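NAD-dependent epimerase/dehydratase (Veillonella parvula, PDB 4HNH) binds NADP in a Rossmann-type fold and is probably an epimerase, dehydratase or related NAD(P)-dependent enzyme whose substrate is not established. Local coordinates at residues Thr9-Ala14 against Glu75-Gly80; Gln39-Ile44 against Val54-Gly59; Leu157-Glu162 against Val180-Val185. All coordinates share one frame; numbering follows the deposited sequence.

Contact 1 (Thr9-Ala14 against Glu75-Gly80); sequences TILGAA and EVVFVG. With NAP (NADP nicotinamide-adenine-dinucleotide phosphate), chain C.
Thr9-Leu11 and Val76-Val79 run side by side as parallel neighbours, Ile10 facing Phe78 across the pair with their CA atoms 4.8 Å apart. The backbone ladder has four rungs: Thr9 N to Val76 O, Phe78 N to Thr9 O, Leu11 N to Phe78 O at 2.8 Å, and Gly80 N to Leu11 O at 2.9 Å. The last is the most bent, 147° at the hydrogen, and carries the pairing one residue past the end of the second strand. Val77 CA also gives a C-H contact to Thr9 O.

Apolar side chains pack on both faces of the pair. On one, Ile10 CG2 meets the edge of the Phe78 ring at CD2, 4.0 Å away, near the ring plane; helix 16-28 covers this face. On the other, Leu11 CD1 lies 3.7 Å from Val77 CG1 and 4.2 Å from Val79 CG2. Val77 CG1, anti to the backbone N (chi1 175°), is the branch that meets the leucine. The Thr9 hydroxyl is bonded to Ala70 O.

At the C-terminal ends the chain turns toward NADP. Gly12 has a positive phi (86°), and its O lies 4.0 Å from NADP C4B; Gly80 O comes within 3.3 Å of C5D of NADP, on the nicotinamide ribose side. Two central parallel strands ending at a glycine-containing turn next to the dinucleotide are characteristic of the Rossmann fold.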
loop_
_atom_site.group_PDB
_atom_site.type_symbol
_atom_site.label_atom_id
_atom_site.label_comp_id
_atom_site.label_asym_id
_atom_site.label_seq_id
_atom_site.Cartn_x
_atom_site.Cartn_y
_atom_site.Cartn_z
ATOM N N THR A 9 -4.419 -5.269 -9.910
ATOM C CA THR A 9 -3.382 -6.212 -9.541
ATOM C C THR A 9 -2.818 -5.827 -8.188
ATOM O O THR A 9 -2.466 -4.669 -7.952
ATOM C CB THR A 9 -2.282 -6.276 -10.595
ATOM O OG1 THR A 9 -2.837 -6.801 -11.808
ATOM C CG2 THR A 9 -1.136 -7.173 -10.142
ATOM N N ILE A 10 -2.744 -6.806 -7.292
ATOM C CA ILE A 10 -2.185 -6.583 -5.971
ATOM C C ILE A 10 -0.808 -7.239 -5.874
ATOM O O ILE A 10 -0.685 -8.465 -5.888
ATOM C CB ILE A 10 -3.139 -7.117 -4.878
ATOM C CG1 ILE A 10 -4.451 -6.330 -4.929
ATOM C CG2 ILE A 10 -2.489 -7.039 -3.488
ATOM C CD1 ILE A 10 -5.488 -6.805 -3.916
ATOM N N LEU A 11 0.224 -6.403 -5.794
ATOM C CA LEU A 11 1.603 -6.873 -5.703
ATOM C C LEU A 11 2.025 -7.022 -4.248
ATOM O O LEU A 11 1.959 -6.064 -3.464
ATOM C CB LEU A 11 2.548 -5.888 -6.413
ATOM C CG LEU A 11 2.272 -5.615 -7.892
ATOM C CD1 LEU A 11 3.300 -4.617 -8.461
ATOM C CD2 LEU A 11 2.270 -6.892 -8.718
ATOM N N GLY A 12 2.466 -8.228 -3.884
ATOM C CA GLY A 12 2.799 -8.544 -2.509
ATOM C C GLY A 12 1.541 -8.981 -1.793
ATOM O O GLY A 12 1.248 -8.535 -0.678
ATOM N N ALA A 13 0.806 -9.879 -2.442
ATOM C CA ALA A 13 -0.565 -10.181 -2.055
ATOM C C ALA A 13 -0.717 -10.972 -0.748
ATOM O O ALA A 13 -1.843 -11.133 -0.275
ATOM C CB ALA A 13 -1.290 -10.909 -3.200
ATOM N N ALA A 14 0.381 -11.481 -0.177
ATOM C CA ALA A 14 0.278 -12.219 1.079
ATOM C C ALA A 14 0.451 -11.302 2.286
ATOM O O ALA A 14 0.325 -11.748 3.435
ATOM C CB ALA A 14 1.287 -13.365 1.135
ATOM N N GLU A 75 -5.978 -1.972 -14.475
ATOM C CA GLU A 75 -6.364 -0.570 -14.594
ATOM C C GLU A 75 -5.776 0.207 -13.414
ATOM O O GLU A 75 -5.622 1.430 -13.480
ATOM C CB GLU A 75 -7.885 -0.426 -14.629
ATOM C CG GLU A 75 -8.513 -0.994 -15.903
ATOM C CD GLU A 75 -10.022 -1.074 -15.852
ATOM O OE1 GLU A 75 -10.573 -1.437 -14.794
ATOM O OE2 GLU A 75 -10.658 -0.782 -16.887
ATOM N N VAL A 76 -5.450 -0.511 -12.341
ATOM C CA VAL A 76 -4.814 0.077 -11.164
ATOM C C VAL A 76 -3.971 -1.007 -10.498
ATOM O O VAL A 76 -4.332 -2.193 -10.529
ATOM C CB VAL A 76 -5.866 0.646 -10.175
ATOM C CG1 VAL A 76 -6.849 -0.441 -9.740
ATOM C CG2 VAL A 76 -5.189 1.297 -8.968
ATOM N N VAL A 77 -2.839 -0.617 -9.927
ATOM C CA VAL A 77 -1.962 -1.574 -9.262
ATOM C C VAL A 77 -1.728 -1.158 -7.819
ATOM O O VAL A 77 -1.415 -0.000 -7.557
ATOM C CB VAL A 77 -0.631 -1.738 -10.020
ATOM C CG1 VAL A 77 0.326 -2.648 -9.260
ATOM C CG2 VAL A 77 -0.880 -2.300 -11.424
ATOM N N PHE A 78 -1.918 -2.085 -6.877
ATOM C CA PHE A 78 -1.611 -1.794 -5.481
ATOM C C PHE A 78 -0.264 -2.417 -5.157
ATOM O O PHE A 78 -0.052 -3.610 -5.369
ATOM C CB PHE A 78 -2.698 -2.343 -4.540
ATOM C CG PHE A 78 -2.387 -2.162 -3.072
ATOM C CD1 PHE A 78 -2.566 -0.935 -2.466
ATOM C CD2 PHE A 78 -1.944 -3.232 -2.299
ATOM C CE1 PHE A 78 -2.279 -0.749 -1.109
ATOM C CE2 PHE A 78 -1.669 -3.063 -0.941
ATOM C CZ PHE A 78 -1.839 -1.814 -0.347
ATOM N N VAL A 79 0.650 -1.599 -4.660
ATOM C CA VAL A 79 1.982 -2.074 -4.315
ATOM C C VAL A 79 2.047 -2.188 -2.806
ATOM O O VAL A 79 2.042 -1.178 -2.095
ATOM C CB VAL A 79 3.068 -1.120 -4.817
ATOM C CG1 VAL A 79 4.444 -1.641 -4.422
ATOM C CG2 VAL A 79 2.975 -0.973 -6.322
ATOM N N GLY A 80 2.112 -3.426 -2.332
ATOM C CA GLY A 80 1.912 -3.725 -0.925
ATOM C C GLY A 80 3.119 -3.514 -0.025
ATOM O O GLY A 80 3.001 -3.615 1.200
HETATM P PA NAP C . 3.510 -6.975 5.273
HETATM O O1A NAP C . 2.650 -7.933 6.027
HETATM O O2A NAP C . 4.924 -7.339 5.611
HETATM O O5B NAP C . 3.283 -7.128 3.728
HETATM C C5B NAP C . 4.296 -6.797 2.822
HETATM C C4B NAP C . 4.324 -7.805 1.742
HETATM O O4B NAP C . 5.177 -7.363 0.681
HETATM C C3B NAP C . 4.840 -9.129 2.244
HETATM O O3B NAP C . 3.867 -10.101 2.138
HETATM C C2B NAP C . 6.016 -9.393 1.363
HETATM O O2B NAP C . 6.112 -10.733 0.916
HETATM C C1B NAP C . 5.753 -8.509 0.178
HETATM N N9A NAP C . 7.003 -8.244 -0.476
HETATM C C8A NAP C . 7.988 -7.319 -0.096
HETATM N N7A NAP C . 9.013 -7.415 -0.944
HETATM C C5A NAP C . 8.734 -8.412 -1.905
HETATM C C6A NAP C . 9.434 -8.949 -3.036
HETATM N N6A NAP C . 10.698 -8.473 -3.382
HETATM N N1A NAP C . 8.853 -9.931 -3.740
HETATM C C2A NAP C . 7.645 -10.389 -3.428
HETATM N N3A NAP C . 6.945 -9.920 -2.379
HETATM C C4A NAP C . 7.453 -8.953 -1.613
HETATM O O3 NAP C . 3.270 -5.467 5.694
HETATM P PN NAP C . 1.861 -4.754 5.967
HETATM O O1N NAP C . 1.400 -4.893 7.381
HETATM O O2N NAP C . 0.715 -5.279 5.165
HETATM O O5D NAP C . 2.139 -3.220 5.684
HETATM C C5D NAP C . 2.370 -2.796 4.349
HETATM C C4D NAP C . 3.744 -2.110 4.203
HETATM O O4D NAP C . 3.858 -0.962 4.988
HETATM C C3D NAP C . 4.939 -2.977 4.527
HETATM O O3D NAP C . 5.949 -2.644 3.670
HETATM C C2D NAP C . 5.247 -2.579 5.929
HETATM O O2D NAP C . 6.561 -2.850 6.255
HETATM C C1D NAP C . 4.979 -1.124 5.831
HETATM N N1N NAP C . 4.648 -0.447 7.111
HETATM C C2N NAP C . 4.633 -1.152 8.303
HETATM C C3N NAP C . 4.309 -0.512 9.496
HETATM C C7N NAP C . 4.291 -1.258 10.756
HETATM O O7N NAP C . 3.846 -0.748 11.758
HETATM N N7N NAP C . 4.785 -2.611 10.805
HETATM C C4N NAP C . 3.972 0.885 9.457
HETATM C C5N NAP C . 4.001 1.574 8.173
HETATM C C6N NAP C . 4.329 0.891 7.050
HETATM P P2B NAP C . 6.681 -11.942 1.768
HETATM O O1X NAP C . 8.038 -11.734 2.420
HETATM O O2X NAP C . 5.734 -12.248 2.920
HETATM O O3X NAP C . 6.807 -13.188 0.900
#

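Contact 2 (Gln39-Ile44 against Val54-Gly59); sequences QLKTRI and VTVIEG. With NAP (NADP nicotinamide-adenine-dinucleotide phosphate), chain C.
The Glu58 carboxylate receives the backbone N of Lys41 on the anti side of OE2, 2.8 Å away and 25° out of its plane, while the Arg43 guanidinium meets the 2'-phosphate of NADP at its edge, with P2B in the guanidinium plane. This is the part of the Rossmann fold where, as in other Rossmann enzymes, the loop after strand 32-37 probably favours NADP over NAD. Arg43 NH2 gives a bond of 2.7 Å to NADP O2X and NH1 one of 2.9 Å to O3X, a two-pronged grip that fixes the rotation of the group; NH1 also bonds to Arg38 O.

Glu58 holds the 3-10 turn of the same loop against strand 54-58. The lysine chain crosses the glutamate side chain at about a right angle, with Lys41 CD 3.6 Å from Glu58 CD. The two charged ends are not in contact. Within the turn, Leu40 O accepts from both Arg43 N and Ile44 N, which ties the phosphate-binding arginine to the turn.

Beside the carboxylate Leu40 CB packs 3.8 Å from Val56 CG1, the methyl that lies opposite the valine's own N across the CA-CB bond. Leu40 CD1 comes 3.7 Å from Ile57 O. One water bridges the segments: it donates to Gln39 OE1 and to Glu58 OE2, and accepts from Thr42 OG1 at 2.9 Å.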
loop_
_atom_site.group_PDB
_atom_site.type_symbol
_atom_site.label_atom_id
_atom_site.label_comp_id
_atom_site.label_asym_id
_atom_site.label_seq_id
_atom_site.Cartn_x
_atom_site.Cartn_y
_atom_site.Cartn_z
ATOM N N GLN A 39 5.065 -17.684 -3.450
ATOM C CA GLN A 39 4.447 -18.909 -2.944
ATOM C C GLN A 39 2.984 -18.721 -2.534
ATOM O O GLN A 39 2.524 -19.345 -1.582
ATOM C CB GLN A 39 5.243 -19.452 -1.749
ATOM C CG GLN A 39 6.665 -19.878 -2.075
ATOM C CD GLN A 39 6.723 -21.070 -3.004
ATOM O OE1 GLN A 39 5.988 -22.043 -2.839
ATOM N NE2 GLN A 39 7.608 -21.005 -3.989
ATOM N N LEU A 40 2.247 -17.878 -3.248
ATOM C CA LEU A 40 0.862 -17.579 -2.868
ATOM C C LEU A 40 -0.030 -18.809 -2.753
ATOM O O LEU A 40 -0.929 -18.858 -1.914
ATOM C CB LEU A 40 0.221 -16.605 -3.864
ATOM C CG LEU A 40 0.819 -15.211 -3.989
ATOM C CD1 LEU A 40 -0.124 -14.357 -4.837
ATOM C CD2 LEU A 40 1.014 -14.605 -2.609
ATOM N N LYS A 41 0.193 -19.798 -3.612
ATOM C CA LYS A 41 -0.704 -20.935 -3.662
ATOM C C LYS A 41 -0.676 -21.734 -2.363
ATOM O O LYS A 41 -1.631 -22.440 -2.042
ATOM C CB LYS A 41 -0.372 -21.824 -4.860
ATOM C CG LYS A 41 -0.593 -21.136 -6.201
ATOM C CD LYS A 41 -0.108 -22.014 -7.350
ATOM C CE LYS A 41 -0.288 -21.329 -8.696
ATOM N NZ LYS A 41 -1.705 -20.948 -8.955
ATOM N N THR A 42 0.421 -21.627 -1.621
ATOM C CA THR A 42 0.535 -22.363 -0.361
ATOM C C THR A 42 0.416 -21.414 0.839
ATOM O O THR A 42 0.672 -21.819 1.973
ATOM C CB THR A 42 1.856 -23.137 -0.265
ATOM O OG1 THR A 42 2.948 -22.248 -0.510
ATOM C CG2 THR A 42 1.898 -24.273 -1.284
ATOM N N ARG A 43 0.022 -20.170 0.587
ATOM C CA ARG A 43 -0.084 -19.168 1.651
ATOM C C ARG A 43 -1.472 -18.518 1.742
ATOM O O ARG A 43 -2.029 -18.387 2.838
ATOM C CB ARG A 43 0.989 -18.088 1.478
ATOM C CG ARG A 43 2.411 -18.617 1.602
ATOM C CD ARG A 43 3.383 -17.541 1.212
ATOM N NE ARG A 43 3.489 -16.507 2.234
ATOM C CZ ARG A 43 4.151 -15.372 2.050
ATOM N NH1 ARG A 43 4.726 -15.144 0.878
ATOM N NH2 ARG A 43 4.234 -14.469 3.022
ATOM N N ILE A 44 -2.017 -18.114 0.600
ATOM C CA ILE A 44 -3.321 -17.445 0.529
ATOM C C ILE A 44 -4.447 -18.430 0.870
ATOM O O ILE A 44 -4.413 -19.591 0.447
ATOM C CB ILE A 44 -3.540 -16.843 -0.891
ATOM C CG1 ILE A 44 -2.418 -15.857 -1.236
ATOM C CG2 ILE A 44 -4.903 -16.165 -1.015
ATOM C CD1 ILE A 44 -2.352 -14.681 -0.299
ATOM N N VAL A 54 -10.710 -14.046 -8.764
ATOM C CA VAL A 54 -9.305 -14.011 -8.369
ATOM C C VAL A 54 -8.426 -14.804 -9.324
ATOM O O VAL A 54 -8.754 -15.933 -9.713
ATOM C CB VAL A 54 -9.089 -14.554 -6.927
ATOM C CG1 VAL A 54 -7.601 -14.828 -6.645
ATOM C CG2 VAL A 54 -9.665 -13.604 -5.880
ATOM N N THR A 55 -7.306 -14.190 -9.701
ATOM C CA THR A 55 -6.263 -14.856 -10.463
ATOM C C THR A 55 -4.991 -14.810 -9.625
ATOM O O THR A 55 -4.638 -13.761 -9.077
ATOM C CB THR A 55 -6.004 -14.158 -11.811
ATOM O OG1 THR A 55 -7.141 -14.321 -12.662
ATOM C CG2 THR A 55 -4.795 -14.766 -12.503
ATOM N N VAL A 56 -4.315 -15.948 -9.517
ATOM C CA VAL A 56 -3.110 -16.046 -8.697
ATOM C C VAL A 56 -1.863 -16.293 -9.533
ATOM O O VAL A 56 -1.807 -17.247 -10.312
ATOM C CB VAL A 56 -3.222 -17.197 -7.680
ATOM C CG1 VAL A 56 -1.914 -17.367 -6.934
ATOM C CG2 VAL A 56 -4.363 -16.943 -6.702
ATOM N N ILE A 57 -0.860 -15.440 -9.349
ATOM C CA ILE A 57 0.428 -15.610 -10.002
ATOM C C ILE A 57 1.536 -15.586 -8.952
ATOM O O ILE A 57 1.604 -14.674 -8.129
ATOM C CB ILE A 57 0.679 -14.504 -11.037
ATOM C CG1 ILE A 57 -0.390 -14.574 -12.132
ATOM C CG2 ILE A 57 2.084 -14.640 -11.614
ATOM C CD1 ILE A 57 -0.526 -13.311 -12.956
ATOM N N GLU A 58 2.404 -16.593 -8.980
ATOM C CA GLU A 58 3.495 -16.675 -8.016
ATOM C C GLU A 58 4.782 -16.091 -8.582
ATOM O O GLU A 58 5.155 -16.363 -9.727
ATOM C CB GLU A 58 3.724 -18.124 -7.586
ATOM C CG GLU A 58 2.522 -18.763 -6.904
ATOM C CD GLU A 58 2.831 -20.147 -6.364
ATOM O OE1 GLU A 58 3.445 -20.955 -7.099
ATOM O OE2 GLU A 58 2.464 -20.423 -5.201
ATOM N N GLY A 59 5.463 -15.285 -7.776
ATOM C CA GLY A 59 6.753 -14.748 -8.179
ATOM C C GLY A 59 7.236 -13.664 -7.236
ATOM O O GLY A 59 6.525 -13.275 -6.312
HETATM P PA NAP C . 3.510 -6.975 5.273
HETATM O O1A NAP C . 2.650 -7.933 6.027
HETATM O O2A NAP C . 4.924 -7.339 5.611
HETATM O O5B NAP C . 3.283 -7.128 3.728
HETATM C C5B NAP C . 4.296 -6.797 2.822
HETATM C C4B NAP C . 4.324 -7.805 1.742
HETATM O O4B NAP C . 5.177 -7.363 0.681
HETATM C C3B NAP C . 4.840 -9.129 2.244
HETATM O O3B NAP C . 3.867 -10.101 2.138
HETATM C C2B NAP C . 6.016 -9.393 1.363
HETATM O O2B NAP C . 6.112 -10.733 0.916
HETATM C C1B NAP C . 5.753 -8.509 0.178
HETATM N N9A NAP C . 7.003 -8.244 -0.476
HETATM C C8A NAP C . 7.988 -7.319 -0.096
HETATM N N7A NAP C . 9.013 -7.415 -0.944
HETATM C C5A NAP C . 8.734 -8.412 -1.905
HETATM C C6A NAP C . 9.434 -8.949 -3.036
HETATM N N6A NAP C . 10.698 -8.473 -3.382
HETATM N N1A NAP C . 8.853 -9.931 -3.740
HETATM C C2A NAP C . 7.645 -10.389 -3.428
HETATM N N3A NAP C . 6.945 -9.920 -2.379
HETATM C C4A NAP C . 7.453 -8.953 -1.613
HETATM O O3 NAP C . 3.270 -5.467 5.694
HETATM P PN NAP C . 1.861 -4.754 5.967
HETATM O O1N NAP C . 1.400 -4.893 7.381
HETATM O O2N NAP C . 0.715 -5.279 5.165
HETATM O O5D NAP C . 2.139 -3.220 5.684
HETATM C C5D NAP C . 2.370 -2.796 4.349
HETATM C C4D NAP C . 3.744 -2.110 4.203
HETATM O O4D NAP C . 3.858 -0.962 4.988
HETATM C C3D NAP C . 4.939 -2.977 4.527
HETATM O O3D NAP C . 5.949 -2.644 3.670
HETATM C C2D NAP C . 5.247 -2.579 5.929
HETATM O O2D NAP C . 6.561 -2.850 6.255
HETATM C C1D NAP C . 4.979 -1.124 5.831
HETATM N N1N NAP C . 4.648 -0.447 7.111
HETATM C C2N NAP C . 4.633 -1.152 8.303
HETATM C C3N NAP C . 4.309 -0.512 9.496
HETATM C C7N NAP C . 4.291 -1.258 10.756
HETATM O O7N NAP C . 3.846 -0.748 11.758
HETATM N N7N NAP C . 4.785 -2.611 10.805
HETATM C C4N NAP C . 3.972 0.885 9.457
HETATM C C5N NAP C . 4.001 1.574 8.173
HETATM C C6N NAP C . 4.329 0.891 7.050
HETATM P P2B NAP C . 6.681 -11.942 1.768
HETATM O O1X NAP C . 8.038 -11.734 2.420
HETATM O O2X NAP C . 5.734 -12.248 2.920
HETATM O O3X NAP C . 6.807 -13.188 0.900
HETATM O O HOH W 1 3.431 -22.359 -3.345
#

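Contact 3 (Leu157-Glu162 against Val180-Val185); sequences LYNDPE and VSREAV. With NAP (NADP nicotinamide-adenine-dinucleotide phosphate), chain C.
Leu157-Tyr158 and Val180-Ser181 form a short parallel pair, joined by Arg182 N to Tyr158 O at 2.8 Å and a weak bond from Tyr158 N to Val180 O. Here a short parallel strand of the Rossmann-type fold leads straight into helix 182-193, at the nicotinamide end of NADP: Ser181 is the N-cap, its OG accepting from Ala184 N and also hydrogen-bonded to Lys163 O. Ser181 CB lies over one face of the Tyr158 ring in a CH-pi contact, and Tyr158 OH bonds to Glu210. Leu157 CD2 packs 3.8 Å from Val180 CG1.

Leu157 CB lies 3.7 Å above the Arg182 guanidinium plane, over its centre. The extended arginine chain brings NE to NADP O1N (2.9 Å), while Leu157 N holds the carboxamide oxygen O7N. Glu183, bent at chi2 (82°), takes Asp160 N on OE1 from above its carboxylate plane; OE2 forms a salt bridge with Lys20. Arg182 NH1 bonds to Asn159 OD1 at 2.9 Å, approaching 52° out of the amide plane.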
loop_
_atom_site.group_PDB
_atom_site.type_symbol
_atom_site.label_atom_id
_atom_site.label_comp_id
_atom_site.label_asym_id
_atom_site.label_seq_id
_atom_site.Cartn_x
_atom_site.Cartn_y
_atom_site.Cartn_z
ATOM N N LEU A 157 1.210 0.221 12.633
ATOM C CA LEU A 157 0.062 -0.631 12.343
ATOM C C LEU A 157 -0.295 -1.608 13.453
ATOM O O LEU A 157 0.583 -2.128 14.156
ATOM C CB LEU A 157 0.313 -1.444 11.064
ATOM C CG LEU A 157 0.526 -0.642 9.780
ATOM C CD1 LEU A 157 0.967 -1.561 8.628
ATOM C CD2 LEU A 157 -0.723 0.117 9.403
ATOM N N TYR A 158 -1.588 -1.898 13.562
ATOM C CA TYR A 158 -2.076 -2.971 14.422
ATOM C C TYR A 158 -3.403 -3.467 13.836
ATOM O O TYR A 158 -3.930 -2.871 12.892
ATOM C CB TYR A 158 -2.231 -2.494 15.876
ATOM C CG TYR A 158 -3.371 -1.536 16.117
ATOM C CD1 TYR A 158 -4.507 -1.946 16.806
ATOM C CD2 TYR A 158 -3.316 -0.233 15.660
ATOM C CE1 TYR A 158 -5.556 -1.078 17.027
ATOM C CE2 TYR A 158 -4.355 0.642 15.867
ATOM C CZ TYR A 158 -5.468 0.221 16.568
ATOM O OH TYR A 158 -6.514 1.082 16.787
ATOM N N ASN A 159 -3.930 -4.558 14.380
ATOM C CA ASN A 159 -5.170 -5.127 13.865
ATOM C C ASN A 159 -6.310 -4.960 14.856
ATOM O O ASN A 159 -6.180 -5.325 16.025
ATOM C CB ASN A 159 -4.980 -6.611 13.556
ATOM C CG ASN A 159 -3.929 -6.853 12.499
ATOM O OD1 ASN A 159 -3.788 -6.075 11.557
ATOM N ND2 ASN A 159 -3.170 -7.935 12.657
ATOM N N ASP A 160 -7.415 -4.395 14.381
ATOM C CA ASP A 160 -8.647 -4.331 15.151
ATOM C C ASP A 160 -9.822 -4.007 14.230
ATOM O O ASP A 160 -9.991 -2.862 13.825
ATOM C CB ASP A 160 -8.550 -3.268 16.243
ATOM C CG ASP A 160 -9.757 -3.279 17.163
ATOM O OD1 ASP A 160 -9.672 -2.696 18.263
ATOM O OD2 ASP A 160 -10.785 -3.889 16.788
ATOM N N PRO A 161 -10.643 -5.018 13.919
ATOM C CA PRO A 161 -11.837 -4.915 13.065
ATOM C C PRO A 161 -12.843 -3.872 13.563
ATOM O O PRO A 161 -13.655 -3.377 12.776
ATOM C CB PRO A 161 -12.464 -6.308 13.175
ATOM C CG PRO A 161 -11.347 -7.207 13.556
ATOM C CD PRO A 161 -10.443 -6.386 14.426
ATOM N N GLU A 162 -12.785 -3.546 14.850
ATOM C CA GLU A 162 -13.716 -2.594 15.451
ATOM C C GLU A 162 -13.255 -1.142 15.330
ATOM O O GLU A 162 -13.983 -0.217 15.699
ATOM C CB GLU A 162 -13.944 -2.939 16.925
ATOM C CG GLU A 162 -14.510 -4.334 17.155
ATOM C CD GLU A 162 -15.847 -4.536 16.463
ATOM O OE1 GLU A 162 -15.895 -5.276 15.456
ATOM O OE2 GLU A 162 -16.850 -3.951 16.927
ATOM N N VAL A 180 -2.512 3.341 13.463
ATOM C CA VAL A 180 -3.719 3.165 12.661
ATOM C C VAL A 180 -3.935 1.667 12.451
ATOM O O VAL A 180 -2.970 0.925 12.340
ATOM C CB VAL A 180 -3.604 3.909 11.306
ATOM C CG1 VAL A 180 -2.511 3.287 10.432
ATOM C CG2 VAL A 180 -4.962 3.938 10.593
ATOM N N SER A 181 -5.184 1.215 12.429
ATOM C CA SER A 181 -5.416 -0.226 12.263
ATOM C C SER A 181 -5.263 -0.583 10.783
ATOM O O SER A 181 -5.489 0.243 9.904
ATOM C CB SER A 181 -6.800 -0.644 12.768
ATOM O OG SER A 181 -7.807 -0.175 11.888
ATOM N N ARG A 182 -4.892 -1.823 10.500
ATOM C CA ARG A 182 -4.803 -2.242 9.107
ATOM C C ARG A 182 -6.184 -2.192 8.436
ATOM O O ARG A 182 -6.286 -1.915 7.241
ATOM C CB ARG A 182 -4.182 -3.637 9.000
ATOM C CG ARG A 182 -2.697 -3.621 9.343
ATOM C CD ARG A 182 -2.077 -4.972 9.101
ATOM N NE ARG A 182 -0.655 -4.940 9.406
ATOM C CZ ARG A 182 -0.166 -5.138 10.629
ATOM N NH1 ARG A 182 -0.985 -5.368 11.650
ATOM N NH2 ARG A 182 1.146 -5.094 10.834
ATOM N N GLU A 183 -7.236 -2.426 9.214
ATOM C CA GLU A 183 -8.591 -2.391 8.688
ATOM C C GLU A 183 -8.969 -0.974 8.270
ATOM O O GLU A 183 -9.652 -0.787 7.265
ATOM C CB GLU A 183 -9.578 -2.935 9.723
ATOM C CG GLU A 183 -9.443 -4.453 10.005
ATOM C CD GLU A 183 -8.338 -4.825 11.007
ATOM O OE1 GLU A 183 -7.633 -3.937 11.538
ATOM O OE2 GLU A 183 -8.193 -6.039 11.278
ATOM N N ALA A 184 -8.514 0.017 9.036
ATOM C CA ALA A 184 -8.778 1.412 8.672
ATOM C C ALA A 184 -8.010 1.789 7.410
ATOM O O ALA A 184 -8.520 2.536 6.564
ATOM C CB ALA A 184 -8.429 2.361 9.826
ATOM N N VAL A 185 -6.796 1.276 7.264
ATOM C CA VAL A 185 -6.016 1.556 6.053
ATOM C C VAL A 185 -6.699 0.921 4.839
ATOM O O VAL A 185 -6.770 1.523 3.766
ATOM C CB VAL A 185 -4.573 1.028 6.168
ATOM C CG1 VAL A 185 -3.822 1.229 4.860
ATOM C CG2 VAL A 185 -3.833 1.758 7.288
HETATM P PA NAP C . 3.510 -6.975 5.273
HETATM O O1A NAP C . 2.650 -7.933 6.027
HETATM O O2A NAP C . 4.924 -7.339 5.611
HETATM O O5B NAP C . 3.283 -7.128 3.728
HETATM C C5B NAP C . 4.296 -6.797 2.822
HETATM C C4B NAP C . 4.324 -7.805 1.742
HETATM O O4B NAP C . 5.177 -7.363 0.681
HETATM C C3B NAP C . 4.840 -9.129 2.244
HETATM O O3B NAP C . 3.867 -10.101 2.138
HETATM C C2B NAP C . 6.016 -9.393 1.363
HETATM O O2B NAP C . 6.112 -10.733 0.916
HETATM C C1B NAP C . 5.753 -8.509 0.178
HETATM N N9A NAP C . 7.003 -8.244 -0.476
HETATM C C8A NAP C . 7.988 -7.319 -0.096
HETATM N N7A NAP C . 9.013 -7.415 -0.944
HETATM C C5A NAP C . 8.734 -8.412 -1.905
HETATM C C6A NAP C . 9.434 -8.949 -3.036
HETATM N N6A NAP C . 10.698 -8.473 -3.382
HETATM N N1A NAP C . 8.853 -9.931 -3.740
HETATM C C2A NAP C . 7.645 -10.389 -3.428
HETATM N N3A NAP C . 6.945 -9.920 -2.379
HETATM C C4A NAP C . 7.453 -8.953 -1.613
HETATM O O3 NAP C . 3.270 -5.467 5.694
HETATM P PN NAP C . 1.861 -4.754 5.967
HETATM O O1N NAP C . 1.400 -4.893 7.381
HETATM O O2N NAP C . 0.715 -5.279 5.165
HETATM O O5D NAP C . 2.139 -3.220 5.684
HETATM C C5D NAP C . 2.370 -2.796 4.349
HETATM C C4D NAP C . 3.744 -2.110 4.203
HETATM O O4D NAP C . 3.858 -0.962 4.988
HETATM C C3D NAP C . 4.939 -2.977 4.527
HETATM O O3D NAP C . 5.949 -2.644 3.670
HETATM C C2D NAP C . 5.247 -2.579 5.929
HETATM O O2D NAP C . 6.561 -2.850 6.255
HETATM C C1D NAP C . 4.979 -1.124 5.831
HETATM N N1N NAP C . 4.648 -0.447 7.111
HETATM C C2N NAP C . 4.633 -1.152 8.303
HETATM C C3N NAP C . 4.309 -0.512 9.496
HETATM C C7N NAP C . 4.291 -1.258 10.756
HETATM O O7N NAP C . 3.846 -0.748 11.758
HETATM N N7N NAP C . 4.785 -2.611 10.805
HETATM C C4N NAP C . 3.972 0.885 9.457
HETATM C C5N NAP C . 4.001 1.574 8.173
HETATM C C6N NAP C . 4.329 0.891 7.050
HETATM P P2B NAP C . 6.681 -11.942 1.768
HETATM O O1X NAP C . 8.038 -11.734 2.420
HETATM O O2X NAP C . 5.734 -12.248 2.920
HETATM O O3X NAP C . 6.807 -13.188 0.900
#

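How the contacts relate
All three contacts reach the same sheet and touch the same NADP. Contact 2 is sequentially enclosed by contact 1, and their centres are about 12 Å apart. They touch directly: Ala14 CB lies 3.6 Å from Arg43 CZ, and Ile44 CD1 lies 3.6 Å from Ala13 O, so the turn after the first strand packs on the loop that binds the 2'-phosphate. Contact 3 follows later in the chain, its centre about 19 Å from that of contact 1 and about 24 Å from that of contact 2, without touching either. The cofactor spans the gap: contact 2 binds its 2'-phosphate on the adenosine ribose, contact 1 comes close to both ribose units, and contact 3 meets its nicotinamide end.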